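Local coordinates for protein serine proteinase inhibitor A (Sagittaria sagittifolia, PDB 3E8L) that probably inhibits trypsin and chymotrypsin simultaneously through two reactive sites, and kallikrein weakly, as a Kunitz-type inhibitor with a beta-trefoil fold, at residues Y27-I32 against S88-V93; S44-D49 against Y54-P59; G104-N109 against S113-T118. The protein carries 2 engineered substitutions. One frame throughout, in Å; residues are numbered along the deposited sequence.

Contact 1: Y27-I32 against S88-V93; sequences YPLYTI and SFSMPV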
ATOM      1  N   TYR A  27       9.328   7.431  13.590  1.00 38.27           N
ATOM      2  CA  TYR A  27       9.932   6.804  12.442  1.00 36.93           C
ATOM      3  C   TYR A  27      10.948   7.706  11.758  1.00 35.08           C
ATOM      4  O   TYR A  27      10.798   8.920  11.759  1.00 34.14           O
ATOM      5  CB  TYR A  27       8.858   6.359  11.430  1.00 38.25           C
ATOM      6  CG  TYR A  27       7.678   7.295  11.153  1.00 39.69           C
ATOM      7  CD1 TYR A  27       6.362   6.868  11.402  1.00 41.70           C
ATOM      8  CD2 TYR A  27       7.861   8.572  10.593  1.00 41.26           C
ATOM      9  CE1 TYR A  27       5.255   7.685  11.126  1.00 41.95           C
ATOM     10  CE2 TYR A  27       6.752   9.414  10.321  1.00 42.44           C
ATOM     11  CZ  TYR A  27       5.452   8.954  10.596  1.00 42.83           C
ATOM     12  OH  TYR A  27       4.347   9.739  10.356  1.00 42.82           O
ATOM     13  N   PRO A  28      11.972   7.091  11.144  1.00 33.35           N
ATOM     14  CA  PRO A  28      13.027   7.802  10.437  1.00 32.14           C
ATOM     15  C   PRO A  28      12.499   8.369   9.120  1.00 31.13           C
ATOM     16  O   PRO A  28      11.633   7.761   8.475  1.00 30.76           O
ATOM     17  CB  PRO A  28      14.068   6.707  10.172  1.00 32.32           C
ATOM     18  CG  PRO A  28      13.578   5.484  10.949  1.00 32.24           C
ATOM     19  CD  PRO A  28      12.129   5.632  11.020  1.00 32.73           C
ATOM     20  N   LEU A  29      13.006   9.533   8.732  1.00 29.76           N
ATOM     21  CA  LEU A  29      12.470  10.233   7.587  1.00 28.16           C
ATOM     22  C   LEU A  29      13.569  10.632   6.646  1.00 27.81           C
ATOM     23  O   LEU A  29      14.681  10.949   7.071  1.00 27.36           O
ATOM     24  CB  LEU A  29      11.687  11.467   8.021  1.00 28.12           C
ATOM     25  CG  LEU A  29      10.376  11.289   8.781  1.00 26.30           C
ATOM     26  CD1 LEU A  29       9.896  12.641   9.310  1.00 25.31           C
ATOM     27  CD2 LEU A  29       9.328  10.647   7.892  1.00 24.51           C
ATOM     28  N   TYR A  30      13.243  10.576   5.357  1.00 27.53           N
ATOM     29  CA  TYR A  30      14.162  10.918   4.272  1.00 26.89           C
ATOM     30  C   TYR A  30      13.423  11.756   3.247  1.00 26.58           C
ATOM     31  O   TYR A  30      12.255  11.525   2.989  1.00 26.86           O
ATOM     32  CB  TYR A  30      14.712   9.642   3.612  1.00 26.77           C
ATOM     33  CG  TYR A  30      15.446   8.759   4.605  1.00 26.04           C
ATOM     34  CD1 TYR A  30      14.751   7.894   5.440  1.00 23.78           C
ATOM     35  CD2 TYR A  30      16.822   8.835   4.741  1.00 25.55           C
ATOM     36  CE1 TYR A  30      15.405   7.124   6.364  1.00 25.50           C
ATOM     37  CE2 TYR A  30      17.495   8.046   5.662  1.00 25.65           C
ATOM     38  CZ  TYR A  30      16.784   7.196   6.471  1.00 25.06           C
ATOM     39  OH  TYR A  30      17.450   6.428   7.397  1.00 23.36           O
ATOM     40  N   THR A  31      14.097  12.745   2.682  1.00 26.37           N
ATOM     41  CA  THR A  31      13.623  13.331   1.440  1.00 26.31           C
ATOM     42  C   THR A  31      14.206  12.519   0.291  1.00 26.40           C
ATOM     43  O   THR A  31      15.218  11.826   0.458  1.00 26.50           O
ATOM     44  CB  THR A  31      13.979  14.835   1.326  1.00 26.40           C
ATOM     45  OG1 THR A  31      15.394  15.023   1.474  1.00 26.17           O
ATOM     46  CG2 THR A  31      13.246  15.648   2.406  1.00 25.31           C
ATOM     47  N   ILE A  32      13.563  12.571  -0.864  1.00 27.09           N
ATOM     48  CA  ILE A  32      14.060  11.853  -2.031  1.00 28.04           C
ATOM     49  C   ILE A  32      14.534  12.902  -3.047  1.00 29.47           C
ATOM     50  O   ILE A  32      13.740  13.633  -3.611  1.00 29.80           O
ATOM     51  CB  ILE A  32      12.996  10.854  -2.595  1.00 27.57           C
ATOM     52  CG1 ILE A  32      12.568   9.831  -1.524  1.00 27.42           C
ATOM     53  CG2 ILE A  32      13.507  10.159  -3.834  1.00 26.38           C
ATOM     54  CD1 ILE A  32      11.444   8.869  -1.951  1.00 27.03           C
ATOM     55  N   SER A  88       5.551   6.881   2.082  1.00 26.92           N
ATOM     56  CA  SER A  88       4.538   7.760   2.662  1.00 26.01           C
ATOM     57  C   SER A  88       5.149   9.097   3.043  1.00 26.12           C
ATOM     58  O   SER A  88       6.120   9.162   3.796  1.00 26.07           O
ATOM     59  CB  SER A  88       3.894   7.111   3.883  1.00 26.23           C
ATOM     60  OG  SER A  88       3.099   5.982   3.523  1.00 25.44           O
ATOM     61  N   PHE A  89       4.594  10.164   2.502  1.00 25.51           N
ATOM     62  CA  PHE A  89       5.030  11.479   2.864  1.00 26.02           C
ATOM     63  C   PHE A  89       4.654  11.819   4.302  1.00 26.75           C
ATOM     64  O   PHE A  89       3.581  11.460   4.782  1.00 26.18           O
ATOM     65  CB  PHE A  89       4.408  12.519   1.935  1.00 26.14           C
ATOM     66  CG  PHE A  89       5.053  12.597   0.575  1.00 25.29           C
ATOM     67  CD1 PHE A  89       6.430  12.812   0.444  1.00 25.87           C
ATOM     68  CD2 PHE A  89       4.278  12.497  -0.569  1.00 22.87           C
ATOM     69  CE1 PHE A  89       7.027  12.900  -0.832  1.00 26.52           C
ATOM     70  CE2 PHE A  89       4.850  12.590  -1.838  1.00 24.55           C
ATOM     71  CZ  PHE A  89       6.220  12.798  -1.978  1.00 25.31           C
ATOM     72  N   SER A  90       5.552  12.520   4.986  1.00 27.43           N
ATOM     73  CA  SER A  90       5.263  13.019   6.320  1.00 28.23           C
ATOM     74  C   SER A  90       4.864  14.458   6.128  1.00 27.94           C
ATOM     75  O   SER A  90       5.712  15.339   5.955  1.00 28.80           O
ATOM     76  CB  SER A  90       6.494  12.914   7.218  1.00 28.35           C
ATOM     77  OG  SER A  90       6.160  13.210   8.556  1.00 30.78           O
ATOM     78  N   MET A  91       3.559  14.686   6.100  1.00 27.36           N
ATOM     79  CA  MET A  91       3.019  16.003   5.752  1.00 26.12           C
ATOM     80  C   MET A  91       1.688  16.195   6.451  1.00 25.15           C
ATOM     81  O   MET A  91       0.979  15.221   6.696  1.00 24.87           O
ATOM     82  CB  MET A  91       2.864  16.129   4.239  1.00 26.23           C
ATOM     83  CG  MET A  91       1.936  15.079   3.607  1.00 26.57           C
ATOM     84  SD  MET A  91       1.710  15.263   1.834  1.00 28.50           S
ATOM     85  CE  MET A  91       1.122  16.967   1.725  1.00 29.76           C
ATOM     86  N   PRO A  92       1.350  17.443   6.802  1.00 24.90           N
ATOM     87  CA  PRO A  92       0.096  17.646   7.524  1.00 24.49           C
ATOM     88  C   PRO A  92      -1.053  17.255   6.606  1.00 23.92           C
ATOM     89  O   PRO A  92      -0.999  17.537   5.405  1.00 23.78           O
ATOM     90  CB  PRO A  92       0.087  19.148   7.802  1.00 24.49           C
ATOM     91  CG  PRO A  92       1.489  19.609   7.589  1.00 24.78           C
ATOM     92  CD  PRO A  92       2.033  18.720   6.535  1.00 25.02           C
ATOM     93  N   VAL A  93      -2.078  16.607   7.160  1.00 23.32           N
ATOM     94  CA  VAL A  93      -3.156  16.066   6.334  1.00 22.69           C
ATOM     95  C   VAL A  93      -4.446  15.937   7.145  1.00 22.38           C
ATOM     96  O   VAL A  93      -4.389  15.683   8.338  1.00 22.39           O
ATOM     97  CB  VAL A  93      -2.680  14.713   5.750  1.00 22.67           C
ATOM     98  CG1 VAL A  93      -3.378  13.559   6.381  1.00 22.33           C
ATOM     99  CG2 VAL A  93      -2.789  14.705   4.252  1.00 23.33           C
TER

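Contact 2: S44-D49 against Y54-P59; sequences STLRKD and YVYEAP. Engineered in segment 44-49: R47 (natural residue His).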
ATOM      1  N   SER A  44       8.086  15.984  -3.960  1.00 28.76           N
ATOM      2  CA  SER A  44       7.046  16.723  -3.260  1.00 28.28           C
ATOM      3  C   SER A  44       5.678  16.472  -3.919  1.00 28.17           C
ATOM      4  O   SER A  44       5.565  15.630  -4.802  1.00 27.40           O
ATOM      5  CB  SER A  44       7.407  18.214  -3.251  1.00 27.94           C
ATOM      6  OG  SER A  44       6.541  18.937  -2.402  1.00 27.43           O
ATOM      7  N   THR A  45       4.656  17.208  -3.492  1.00 28.72           N
ATOM      8  CA  THR A  45       3.291  17.004  -3.993  1.00 29.29           C
ATOM      9  C   THR A  45       2.735  18.203  -4.766  1.00 30.16           C
ATOM     10  O   THR A  45       2.981  19.362  -4.399  1.00 29.51           O
ATOM     11  CB  THR A  45       2.302  16.761  -2.848  1.00 29.32           C
ATOM     12  OG1 THR A  45       2.403  17.843  -1.906  1.00 29.91           O
ATOM     13  CG2 THR A  45       2.557  15.443  -2.166  1.00 27.47           C
ATOM     14  N   LEU A  46       1.982  17.898  -5.829  1.00 31.02           N
ATOM     15  CA  LEU A  46       1.101  18.852  -6.518  1.00 31.85           C
ATOM     16  C   LEU A  46      -0.326  18.368  -6.388  1.00 32.60           C
ATOM     17  O   LEU A  46      -0.653  17.272  -6.861  1.00 33.11           O
ATOM     18  CB  LEU A  46       1.400  18.916  -8.010  1.00 31.39           C
ATOM     19  CG  LEU A  46       2.550  19.713  -8.590  1.00 32.38           C
ATOM     20  CD1 LEU A  46       2.554  19.517 -10.106  1.00 31.91           C
ATOM     21  CD2 LEU A  46       2.400  21.195  -8.231  1.00 33.08           C
ATOM     22  N   ARG A  47      -1.192  19.171  -5.783  1.00 33.23           N
ATOM     23  CA  ARG A  47      -2.587  18.768  -5.674  1.00 34.42           C
ATOM     24  C   ARG A  47      -3.166  18.286  -7.017  1.00 34.22           C
ATOM     25  O   ARG A  47      -3.012  18.930  -8.054  1.00 33.84           O
ATOM     26  CB  ARG A  47      -3.460  19.880  -5.060  1.00 34.92           C
ATOM     27  CG  ARG A  47      -3.186  20.106  -3.577  1.00 37.93           C
ATOM     28  CD  ARG A  47      -4.349  20.777  -2.855  1.00 42.55           C
ATOM     29  NE  ARG A  47      -3.947  21.256  -1.528  1.00 44.83           N
ATOM     30  CZ  ARG A  47      -3.623  22.521  -1.243  1.00 46.73           C
ATOM     31  NH1 ARG A  47      -3.262  22.850  -0.005  1.00 47.38           N
ATOM     32  NH2 ARG A  47      -3.660  23.464  -2.184  1.00 46.63           N
ATOM     33  N   LYS A  48      -3.811  17.129  -6.965  1.00 34.15           N
ATOM     34  CA  LYS A  48      -4.613  16.621  -8.054  1.00 33.96           C
ATOM     35  C   LYS A  48      -6.097  16.755  -7.694  1.00 34.04           C
ATOM     36  O   LYS A  48      -6.827  17.517  -8.307  1.00 33.86           O
ATOM     37  CB  LYS A  48      -4.236  15.163  -8.310  1.00 33.79           C
ATOM     38  CG  LYS A  48      -4.976  14.487  -9.427  1.00 33.36           C
ATOM     39  CD  LYS A  48      -4.350  13.130  -9.709  1.00 33.89           C
ATOM     40  CE  LYS A  48      -5.384  12.164 -10.309  1.00 32.62           C
ATOM     41  NZ  LYS A  48      -5.695  12.485 -11.714  1.00 30.29           N
ATOM     42  N   ASP A  49      -6.528  16.011  -6.677  1.00 34.47           N
ATOM     43  CA  ASP A  49      -7.934  15.901  -6.315  1.00 34.32           C
ATOM     44  C   ASP A  49      -8.083  15.181  -4.994  1.00 33.95           C
ATOM     45  O   ASP A  49      -7.319  14.303  -4.677  1.00 33.97           O
ATOM     46  CB  ASP A  49      -8.696  15.118  -7.386  1.00 34.69           C
ATOM     47  CG  ASP A  49     -10.208  15.193  -7.205  1.00 36.54           C
ATOM     48  OD1 ASP A  49     -10.726  16.123  -6.510  1.00 35.83           O
ATOM     49  OD2 ASP A  49     -10.874  14.306  -7.773  1.00 39.05           O
ATOM     50  N   TYR A  54      -0.034  14.757  -7.169  1.00 27.42           N
ATOM     51  CA  TYR A  54       0.994  14.197  -8.054  1.00 27.02           C
ATOM     52  C   TYR A  54       2.317  14.251  -7.317  1.00 27.47           C
ATOM     53  O   TYR A  54       2.627  15.281  -6.700  1.00 27.25           O
ATOM     54  CB  TYR A  54       1.132  14.990  -9.347  1.00 26.23           C
ATOM     55  CG  TYR A  54      -0.078  14.978 -10.245  1.00 23.83           C
ATOM     56  CD1 TYR A  54      -0.282  13.946 -11.135  1.00 22.26           C
ATOM     57  CD2 TYR A  54      -1.001  16.020 -10.219  1.00 21.52           C
ATOM     58  CE1 TYR A  54      -1.370  13.933 -11.979  1.00 21.84           C
ATOM     59  CE2 TYR A  54      -2.109  16.020 -11.058  1.00 21.87           C
ATOM     60  CZ  TYR A  54      -2.288  14.961 -11.946  1.00 21.62           C
ATOM     61  OH  TYR A  54      -3.377  14.923 -12.797  1.00 19.52           O
ATOM     62  N   VAL A  55       3.077  13.150  -7.372  1.00 27.67           N
ATOM     63  CA  VAL A  55       4.488  13.163  -6.997  1.00 28.22           C
ATOM     64  C   VAL A  55       5.290  13.869  -8.100  1.00 28.53           C
ATOM     65  O   VAL A  55       5.333  13.425  -9.255  1.00 28.44           O
ATOM     66  CB  VAL A  55       5.051  11.744  -6.776  1.00 28.33           C
ATOM     67  CG1 VAL A  55       6.486  11.823  -6.249  1.00 28.96           C
ATOM     68  CG2 VAL A  55       4.190  10.966  -5.817  1.00 27.72           C
ATOM     69  N   TYR A  56       5.903  14.984  -7.739  1.00 29.01           N
ATOM     70  CA  TYR A  56       6.729  15.750  -8.666  1.00 29.48           C
ATOM     71  C   TYR A  56       8.004  16.250  -7.985  1.00 30.22           C
ATOM     72  O   TYR A  56       8.117  16.254  -6.750  1.00 29.81           O
ATOM     73  CB  TYR A  56       5.934  16.939  -9.209  1.00 29.74           C
ATOM     74  CG  TYR A  56       6.076  18.230  -8.423  1.00 29.52           C
ATOM     75  CD1 TYR A  56       6.653  19.356  -9.006  1.00 29.88           C
ATOM     76  CD2 TYR A  56       5.630  18.329  -7.101  1.00 30.36           C
ATOM     77  CE1 TYR A  56       6.796  20.543  -8.294  1.00 30.25           C
ATOM     78  CE2 TYR A  56       5.769  19.508  -6.378  1.00 29.14           C
ATOM     79  CZ  TYR A  56       6.348  20.611  -6.977  1.00 30.11           C
ATOM     80  OH  TYR A  56       6.478  21.790  -6.264  1.00 30.82           O
ATOM     81  N   GLU A  57       8.958  16.693  -8.789  1.00 31.09           N
ATOM     82  CA  GLU A  57      10.200  17.219  -8.260  1.00 32.04           C
ATOM     83  C   GLU A  57      10.064  18.713  -7.966  1.00 32.83           C
ATOM     84  O   GLU A  57       9.829  19.515  -8.870  1.00 33.77           O
ATOM     85  CB  GLU A  57      11.302  16.975  -9.263  1.00 31.74           C
ATOM     86  CG  GLU A  57      12.683  17.135  -8.702  1.00 33.02           C
ATOM     87  CD  GLU A  57      13.731  17.077  -9.790  1.00 33.36           C
ATOM     88  OE1 GLU A  57      13.573  16.228 -10.692  1.00 34.48           O
ATOM     89  OE2 GLU A  57      14.691  17.880  -9.749  1.00 32.90           O
ATOM     90  N   ALA A  58      10.208  19.092  -6.706  1.00 33.33           N
ATOM     91  CA  ALA A  58      10.113  20.484  -6.318  1.00 34.22           C
ATOM     92  C   ALA A  58      11.222  21.266  -7.001  1.00 35.23           C
ATOM     93  O   ALA A  58      12.268  20.685  -7.312  1.00 35.21           O
ATOM     94  CB  ALA A  58      10.240  20.618  -4.811  1.00 33.93           C
ATOM     95  N   PRO A  59      11.000  22.582  -7.241  1.00 36.10           N
ATOM     96  CA  PRO A  59      12.078  23.443  -7.733  1.00 36.66           C
ATOM     97  C   PRO A  59      13.312  23.405  -6.834  1.00 37.18           C
ATOM     98  O   PRO A  59      13.257  22.919  -5.698  1.00 36.79           O
ATOM     99  CB  PRO A  59      11.463  24.858  -7.717  1.00 36.44           C
ATOM    100  CG  PRO A  59      10.158  24.744  -6.965  1.00 36.55           C
ATOM    101  CD  PRO A  59       9.720  23.316  -7.152  1.00 36.37           C
TER

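Contact 3: G104-N109 against S113-T118; sequences GKSETN and SFQPIT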
ATOM      1  N   GLY A 104      -0.711   5.486 -10.528  1.00 30.94           N
ATOM      2  CA  GLY A 104      -1.987   6.045 -10.901  1.00 31.78           C
ATOM      3  C   GLY A 104      -2.445   5.571 -12.258  1.00 32.04           C
ATOM      4  O   GLY A 104      -1.634   5.167 -13.104  1.00 32.27           O
ATOM      5  N   LYS A 105      -3.762   5.625 -12.437  0.50 32.14           N
ATOM      6  CA  LYS A 105      -4.441   5.448 -13.712  0.50 32.14           C
ATOM      7  C   LYS A 105      -3.752   6.347 -14.744  0.50 31.96           C
ATOM      8  O   LYS A 105      -3.397   7.487 -14.431  0.50 31.73           O
ATOM      9  CB  LYS A 105      -5.899   5.875 -13.509  0.50 32.10           C
ATOM     10  CG  LYS A 105      -6.777   5.924 -14.734  0.50 32.44           C
ATOM     11  CD  LYS A 105      -8.241   6.086 -14.306  0.50 32.84           C
ATOM     12  CE  LYS A 105      -9.193   5.699 -15.419  0.50 32.87           C
ATOM     13  NZ  LYS A 105     -10.545   5.412 -14.867  0.50 33.43           N
ATOM     14  N   SER A 106      -3.530   5.848 -15.955  1.00 31.58           N
ATOM     15  CA  SER A 106      -2.970   6.726 -16.967  1.00 31.55           C
ATOM     16  C   SER A 106      -3.926   7.863 -17.366  1.00 30.56           C
ATOM     17  O   SER A 106      -5.140   7.706 -17.346  1.00 30.17           O
ATOM     18  CB  SER A 106      -2.474   5.944 -18.194  1.00 32.00           C
ATOM     19  OG  SER A 106      -3.563   5.435 -18.914  1.00 33.16           O
ATOM     20  N   GLU A 107      -3.344   9.009 -17.693  1.00 29.53           N
ATOM     21  CA  GLU A 107      -4.095  10.211 -17.968  1.00 29.13           C
ATOM     22  C   GLU A 107      -3.299  11.039 -18.985  1.00 29.38           C
ATOM     23  O   GLU A 107      -2.121  10.773 -19.235  1.00 29.73           O
ATOM     24  CB  GLU A 107      -4.342  11.007 -16.668  1.00 28.74           C
ATOM     25  CG  GLU A 107      -3.072  11.317 -15.844  1.00 27.93           C
ATOM     26  CD  GLU A 107      -3.291  12.326 -14.720  1.00 27.49           C
ATOM     27  OE1 GLU A 107      -3.130  13.539 -14.967  1.00 28.15           O
ATOM     28  OE2 GLU A 107      -3.593  11.919 -13.582  1.00 26.18           O
ATOM     29  N   THR A 108      -3.949  12.030 -19.569  1.00 29.22           N
ATOM     30  CA  THR A 108      -3.283  12.976 -20.428  1.00 29.28           C
ATOM     31  C   THR A 108      -3.311  14.331 -19.767  1.00 29.28           C
ATOM     32  O   THR A 108      -4.352  14.774 -19.307  1.00 29.34           O
ATOM     33  CB  THR A 108      -3.967  13.050 -21.776  1.00 29.20           C
ATOM     34  OG1 THR A 108      -4.035  11.727 -22.308  1.00 29.41           O
ATOM     35  CG2 THR A 108      -3.165  13.934 -22.718  1.00 28.67           C
ATOM     36  N   ASN A 109      -2.157  14.983 -19.732  1.00 29.57           N
ATOM     37  CA  ASN A 109      -1.961  16.207 -18.971  1.00 29.78           C
ATOM     38  C   ASN A 109      -0.752  16.946 -19.526  1.00 29.36           C
ATOM     39  O   ASN A 109       0.378  16.447 -19.457  1.00 29.85           O
ATOM     40  CB  ASN A 109      -1.711  15.828 -17.505  1.00 30.31           C
ATOM     41  CG  ASN A 109      -1.861  16.992 -16.545  1.00 31.87           C
ATOM     42  OD1 ASN A 109      -2.051  16.771 -15.351  1.00 35.49           O
ATOM     43  ND2 ASN A 109      -1.753  18.224 -17.040  1.00 33.00           N
ATOM     44  N   SER A 113       0.657  11.764 -22.128  1.00 26.00           N
ATOM     45  CA  SER A 113      -0.057  10.592 -21.651  1.00 26.78           C
ATOM     46  C   SER A 113       0.884   9.733 -20.833  1.00 27.18           C
ATOM     47  O   SER A 113       1.941   9.305 -21.326  1.00 27.64           O
ATOM     48  CB  SER A 113      -0.650   9.790 -22.797  1.00 26.64           C
ATOM     49  OG  SER A 113      -1.653  10.557 -23.439  1.00 29.67           O
ATOM     50  N   PHE A 114       0.509   9.501 -19.577  1.00 27.14           N
ATOM     51  CA  PHE A 114       1.284   8.658 -18.693  1.00 27.29           C
ATOM     52  C   PHE A 114       0.464   8.134 -17.518  1.00 27.49           C
ATOM     53  O   PHE A 114      -0.646   8.599 -17.257  1.00 26.95           O
ATOM     54  CB  PHE A 114       2.524   9.407 -18.193  1.00 27.57           C
ATOM     55  CG  PHE A 114       2.230  10.565 -17.251  1.00 28.80           C
ATOM     56  CD1 PHE A 114       2.963  10.707 -16.069  1.00 28.76           C
ATOM     57  CD2 PHE A 114       1.250  11.516 -17.547  1.00 29.58           C
ATOM     58  CE1 PHE A 114       2.731  11.768 -15.202  1.00 27.33           C
ATOM     59  CE2 PHE A 114       1.003  12.580 -16.683  1.00 29.88           C
ATOM     60  CZ  PHE A 114       1.755  12.705 -15.502  1.00 29.24           C
ATOM     61  N   GLN A 115       1.029   7.140 -16.839  1.00 27.89           N
ATOM     62  CA  GLN A 115       0.562   6.725 -15.532  1.00 28.17           C
ATOM     63  C   GLN A 115       1.391   7.459 -14.482  1.00 27.99           C
ATOM     64  O   GLN A 115       2.556   7.131 -14.284  1.00 27.92           O
ATOM     65  CB  GLN A 115       0.722   5.219 -15.356  1.00 28.00           C
ATOM     66  CG  GLN A 115      -0.065   4.385 -16.322  1.00 28.47           C
ATOM     67  CD  GLN A 115       0.127   2.920 -16.049  1.00 30.05           C
ATOM     68  OE1 GLN A 115       0.920   2.253 -16.721  1.00 30.87           O
ATOM     69  NE2 GLN A 115      -0.544   2.418 -15.008  1.00 27.98           N
ATOM     70  N   PRO A 116       0.801   8.468 -13.807  1.00 27.91           N
ATOM     71  CA  PRO A 116       1.624   9.159 -12.810  1.00 27.39           C
ATOM     72  C   PRO A 116       1.797   8.333 -11.552  1.00 27.22           C
ATOM     73  O   PRO A 116       1.027   7.404 -11.318  1.00 27.39           O
ATOM     74  CB  PRO A 116       0.805  10.414 -12.488  1.00 27.08           C
ATOM     75  CG  PRO A 116      -0.580  10.085 -12.878  1.00 27.53           C
ATOM     76  CD  PRO A 116      -0.487   9.149 -14.030  1.00 27.73           C
ATOM     77  N   ILE A 117       2.821   8.648 -10.764  0.50 26.98           N
ATOM     78  CA  ILE A 117       2.880   8.186  -9.393  0.50 26.68           C
ATOM     79  C   ILE A 117       2.104   9.245  -8.622  0.50 26.99           C
ATOM     80  O   ILE A 117       2.350  10.449  -8.792  0.50 27.10           O
ATOM     81  CB  ILE A 117       4.328   8.113  -8.850  0.50 26.61           C
ATOM     82  CG1 ILE A 117       5.218   7.290  -9.784  0.50 25.63           C
ATOM     83  CG2 ILE A 117       4.336   7.523  -7.456  0.50 26.19           C
ATOM     84  CD1 ILE A 117       4.622   5.954 -10.183  0.50 21.75           C
ATOM     85  N   THR A 118       1.143   8.808  -7.815  1.00 26.65           N
ATOM     86  CA  THR A 118       0.358   9.732  -7.010  1.00 26.92           C
ATOM     87  C   THR A 118       0.703   9.496  -5.544  1.00 27.06           C
ATOM     88  O   THR A 118       1.452   8.561  -5.226  1.00 27.99           O
ATOM     89  CB  THR A 118      -1.177   9.616  -7.283  1.00 26.46           C
ATOM     90  OG1 THR A 118      -1.641   8.310  -6.920  1.00 27.25           O
ATOM     91  CG2 THR A 118      -1.478   9.868  -8.743  1.00 25.43           C
TER

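Contact 1: Y27-I32 against S88-V93
L29 and S90 mark the closest approach of the two backbones, 7.8 Å from CA to CA, and no hydrogen bond links the two segments across that gap. Side chains alone bridge it, with the CB of both residues directed toward the opposite segment. Both methyls of L29 abut the S90 side chain: CD2 lies 3.7 Å from S90 CB, while CD1 sits 3.9 Å from S90 OG. With the leucine CG anti to the carbonyl carbon (chi1 -68°), both methyls face S90. S90 meets them with OG anti to the backbone N (chi1 -171°), turning the hydroxyl to the same side of the contact as the Y27 ring. That ring presents an edge, not a face. S90 OG lies near its plane, 4.2 Å from Y27 CE2, in plain van der Waals contact. S90 is buried, although the surface shared by the two segments is small, about 110 Å².

The backbone of L29 pairs with F184, and its N also donates to a glycerol probably left from crystallisation. Another protein chain of the assembly hydrogen-bonds Y27 N through a polar side chain and lays a basic side chain against S90. Beyond M91, P92 and V93 form an antiparallel ladder with a strand of that same chain.

The contact joins the loop before strand 30-34 to the turn where strand 84-89 gives way to 92-94. An extended edge pairing with a partner protein is consistent with the substrate-like binding of a reactive-site loop, carried here on the beta-trefoil of a Kunitz-type inhibitor.

Contact 2: S44-D49 against Y54-P59
Two tyrosine rings on the same face of the hairpin are each covered by a side chain from 44-49. Over one face of Y54 lies the aliphatic run of K48, its CD 3.9 Å from the ring centroid in a CH-pi contact, with R47 O at the ring edge near its plane. L46 does the same for Y56: its CG stands 3.8 Å from the centroid, only 14° off the ring normal, while A58 N lies over the opposite face, also offset toward the rim. In both pairs the side chains cross at about a right angle. T45 N sits in plane at the edge of the Y56 ring, and S44 CB packs against its CE2.

K48 reaches its tyrosine with CG anti to the backbone N (chi1 -179°) and bends only at the last bond. That brings NZ to 3.5 Å from Y54 OH, but the polar partner of both is E107, which salt-bridges the amine and hydrogen-bonds the hydroxyl.

Beneath the rings, S44 with Y56 and L46 with Y54 form hydrogen-bonded antiparallel pairs, each with two bonds. S44 N meets Y56 O at 2.8 Å, and L46 N meets Y54 O at the same distance. Between them T45 and V55 make a non-hydrogen-bonded pair, with their side chains on the other face. The engineered R47 points away from its partner strand.

Further along, K48 and D49 both face K52, so this is an antiparallel beta hairpin with a classic beta bulge near its turn, one of the paired-strand units of the beta-trefoil.

Contact 3: G104-N109 against S113-T118
E107 and F114 hold the tight end of this hairpin as a hydrogen-bonded antiparallel pair, E107 N to F114 O at 2.8 Å and F114 N to E107 O at 2.9 Å. E107 CG lies between backbone N and carbonyl carbon (chi1 53°), which lays the chain across the P116 ring at about a right angle, with CG 3.8 Å from P116 CD. P116 CD lies over the centre of one face of the F114 ring, and N109 CB comes to the ring edge. G104 closes the other end, its N bonding P116 O at 2.7 Å; a beta carbon on G104 would run into that same carbonyl oxygen. S106 CB, though near the surface, still packs closely on Q115 CG.

The opposite side is looser and faces solvent. There T108 OG1 and S113 OG share a hydrogen bond of 2.9 Å, and K105 points away.

The E107 carboxylate ends among its partners Y54 and K48. With that group removed, as by an alanine here, the K48 amine is likely to lose its charge partner and the Y54 hydroxyl its E107 partner. The chemistry thus implies a lopsided hairpin: apolar packing and a charge-linked carboxylate inward, a hydroxyl–hydroxyl bond on the exposed side.

Overall arrangement
Contacts 1 and 2 have centres 14 Å apart and touch where F89 CE2 rests 3.7 Å from T45 CG2. Contact 2 passes on to contact 3, its centre 13 Å away, through neighbouring strands 52-57 and 113-119 of one sheet and through E107: OE1 lies 2.6 Å from Y54 OH, and OE2 salt-bridges K48 NZ at 2.9 Å. P92 and V93 of segment 88-93 pair with a strand of another protein chain, consistent with a reactive-site loop docked like substrate; R47 of contact 2 packs on a polar side chain of another protein chain. Contact 3 meets none and lies across the chain's centre from contact 1, their centres 23 Å apart, without touching it.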